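Mannose/sialic acid-binding lectin (Polygonatum cyrtonema, PDB 3A0C) probably binds mannose-type carbohydrates through its bulb-type lectin domain and is an anti-HIV lectin. Local coordinates at residues C53-H58 against V72-K77. Sequence-based numbering, arbitrary orientation.
Sequences CRLTLH and VIWQTK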
loop_
_atom_site.group_PDB
_atom_site.type_symbol
_atom_site.label_atom_id
_atom_site.label_comp_id
_atom_site.label_asym_id
_atom_site.label_seq_id
_atom_site.Cartn_x
_atom_site.Cartn_y
_atom_site.Cartn_z
ATOM N N CYS A 53 7.867 -14.574 -16.636
ATOM C CA CYS A 53 8.195 -14.137 -15.279
ATOM C C CYS A 53 7.000 -13.579 -14.492
ATOM O O CYS A 53 5.998 -13.136 -15.068
ATOM C CB CYS A 53 9.291 -13.065 -15.300
ATOM S SG CYS A 53 10.981 -13.693 -15.530
ATOM N N ARG A 54 7.133 -13.625 -13.169
ATOM C CA ARG A 54 6.136 -13.108 -12.241
ATOM C C ARG A 54 6.915 -12.506 -11.081
ATOM O O ARG A 54 8.010 -12.952 -10.771
ATOM C CB ARG A 54 5.222 -14.218 -11.724
ATOM C CG ARG A 54 5.918 -15.284 -10.907
ATOM C CD ARG A 54 4.941 -16.365 -10.469
ATOM N NE ARG A 54 5.605 -17.639 -10.194
ATOM C CZ ARG A 54 6.229 -17.935 -9.062
ATOM N NH1 ARG A 54 6.282 -17.053 -8.070
ATOM N NH2 ARG A 54 6.802 -19.118 -8.924
ATOM N N LEU A 55 6.367 -11.470 -10.468
ATOM C CA LEU A 55 7.021 -10.834 -9.334
ATOM C C LEU A 55 6.225 -11.236 -8.108
ATOM O O LEU A 55 5.074 -10.851 -7.957
ATOM C CB LEU A 55 7.009 -9.309 -9.484
ATOM C CG LEU A 55 7.618 -8.565 -8.289
ATOM C CD1 LEU A 55 9.123 -8.393 -8.470
ATOM C CD2 LEU A 55 6.935 -7.223 -8.141
ATOM N N THR A 56 6.835 -12.013 -7.230
ATOM C CA THR A 56 6.149 -12.471 -6.046
ATOM C C THR A 56 6.696 -11.805 -4.794
ATOM O O THR A 56 7.913 -11.699 -4.626
ATOM C CB THR A 56 6.300 -14.003 -5.884
ATOM O OG1 THR A 56 5.878 -14.660 -7.083
ATOM C CG2 THR A 56 5.466 -14.502 -4.737
ATOM N N LEU A 57 5.794 -11.325 -3.937
ATOM C CA LEU A 57 6.194 -10.757 -2.652
ATOM C C LEU A 57 5.804 -11.820 -1.599
ATOM O O LEU A 57 4.630 -12.034 -1.332
ATOM C CB LEU A 57 5.470 -9.433 -2.360
ATOM C CG LEU A 57 5.731 -8.844 -0.958
ATOM C CD1 LEU A 57 7.207 -8.589 -0.785
ATOM C CD2 LEU A 57 4.959 -7.560 -0.755
ATOM N N HIS A 58 6.791 -12.498 -1.028
ATOM C CA HIS A 58 6.545 -13.539 -0.030
ATOM C C HIS A 58 6.151 -12.963 1.322
ATOM O O HIS A 58 6.370 -11.782 1.591
ATOM C CB HIS A 58 7.795 -14.404 0.138
ATOM C CG HIS A 58 8.195 -15.121 -1.108
ATOM N ND1 HIS A 58 7.440 -16.140 -1.648
ATOM C CD2 HIS A 58 9.238 -14.937 -1.951
ATOM C CE1 HIS A 58 8.002 -16.552 -2.770
ATOM N NE2 HIS A 58 9.095 -15.839 -2.978
ATOM N N VAL A 72 15.151 -18.300 -9.763
ATOM C CA VAL A 72 15.284 -16.992 -9.107
ATOM C C VAL A 72 16.088 -16.048 -9.974
ATOM O O VAL A 72 17.308 -16.046 -9.931
ATOM C CB VAL A 72 15.994 -17.098 -7.736
ATOM C CG1 VAL A 72 16.154 -15.698 -7.116
ATOM C CG2 VAL A 72 15.199 -18.009 -6.813
ATOM N N ILE A 73 15.390 -15.242 -10.760
ATOM C CA ILE A 73 16.023 -14.288 -11.668
ATOM C C ILE A 73 16.494 -13.003 -10.968
ATOM O O ILE A 73 17.494 -12.404 -11.370
ATOM C CB ILE A 73 15.040 -13.892 -12.804
ATOM C CG1 ILE A 73 14.652 -15.130 -13.621
ATOM C CG2 ILE A 73 15.639 -12.807 -13.670
ATOM C CD1 ILE A 73 15.789 -15.890 -14.195
ATOM N N TRP A 74 15.782 -12.604 -9.913
ATOM C CA TRP A 74 16.076 -11.370 -9.183
ATOM C C TRP A 74 15.363 -11.417 -7.826
ATOM O O TRP A 74 14.316 -12.046 -7.694
ATOM C CB TRP A 74 15.560 -10.183 -10.012
ATOM C CG TRP A 74 15.738 -8.810 -9.435
ATOM C CD1 TRP A 74 16.766 -7.953 -9.677
ATOM C CD2 TRP A 74 14.831 -8.113 -8.561
ATOM N NE1 TRP A 74 16.560 -6.764 -9.018
ATOM C CE2 TRP A 74 15.380 -6.836 -8.325
ATOM C CE3 TRP A 74 13.609 -8.447 -7.959
ATOM C CZ2 TRP A 74 14.750 -5.890 -7.509
ATOM C CZ3 TRP A 74 12.986 -7.510 -7.152
ATOM C CH2 TRP A 74 13.558 -6.246 -6.935
ATOM N N GLN A 75 15.933 -10.749 -6.826
ATOM C CA GLN A 75 15.347 -10.723 -5.491
ATOM C C GLN A 75 15.936 -9.588 -4.671
ATOM O O GLN A 75 17.098 -9.233 -4.833
ATOM C CB GLN A 75 15.616 -12.041 -4.757
ATOM C CG GLN A 75 17.081 -12.257 -4.442
ATOM C CD GLN A 75 17.339 -13.569 -3.747
ATOM O OE1 GLN A 75 16.771 -13.837 -2.691
ATOM N NE2 GLN A 75 18.205 -14.402 -4.335
ATOM N N THR A 76 15.136 -9.022 -3.779
ATOM C CA THR A 76 15.632 -7.934 -2.955
ATOM C C THR A 76 16.346 -8.565 -1.768
ATOM O O THR A 76 17.107 -7.903 -1.049
ATOM C CB THR A 76 14.480 -7.050 -2.442
ATOM O OG1 THR A 76 13.680 -7.798 -1.520
ATOM C CG2 THR A 76 13.610 -6.618 -3.586
ATOM N N LYS A 77 16.084 -9.857 -1.584
ATOM C CA LYS A 77 16.659 -10.649 -0.495
ATOM C C LYS A 77 16.413 -10.020 0.885
ATOM O O LYS A 77 17.185 -10.200 1.813
ATOM C CB LYS A 77 18.153 -10.854 -0.737
ATOM C CG LYS A 77 18.804 -11.820 0.231
ATOM C CD LYS A 77 20.166 -12.274 -0.272
ATOM C CE LYS A 77 20.944 -12.982 0.826
ATOM N NZ LYS A 77 22.207 -13.576 0.311
#
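Cys53, just before strand 54-57, and Leu55, two residues on, meet Ile73 and Trp74, which are direct neighbours in sequence. A classic beta bulge makes this possible: Ile73 and Trp74 both lie opposite Ile65, on strand 63-66. The setting is one antiparallel sheet of the beta-prism II fold. Strand 63-66 runs between 54-57 and 72-75, so the two segments share no hydrogen bond and touch through side chains alone. The CA atoms of Cys53 and Ile73 are 8.6 Å apart, a next-but-one strand spacing.

The first touch is loose. SG of Cys53 lies 4.4 Å from CG1 of Ile73, the methylene of the longer isoleucine branch. The same sulfur is joined to Cys30 in a disulfide, which places this apolar contact beside a covalent crosslink.

The second touch is between Leu55 and Trp74. Neither CB points straight across, but both side chains end closer to the other strand. Leu55 has CG anti to the backbone N (chi1 177°), and chi2 of 88° then swings CD1 across toward the indole. Its CD1 methyl meets CZ3, on the six-membered ring of Trp74, at 4.2 Å, and the approach is oblique. Leu55 also packs on Ile65, Leu10 and Leu87, so the methyl belongs to the buried apolar interior of the prism.

Arg54 and Thr56 point to the other side of strand 54-57. Arg54 NH1 donates to Thr56 OG1 at 2.6 Å, in the guanidinium plane but with a bent N-H...O angle of 131°. Thr56 CG2 sits over one face of the His58 ring. Thr76 packs on Trp103 of the second subunit. The backbone N of Thr76 lies 4.3 Å above the plane of the Trp74 ring, offset toward the rim.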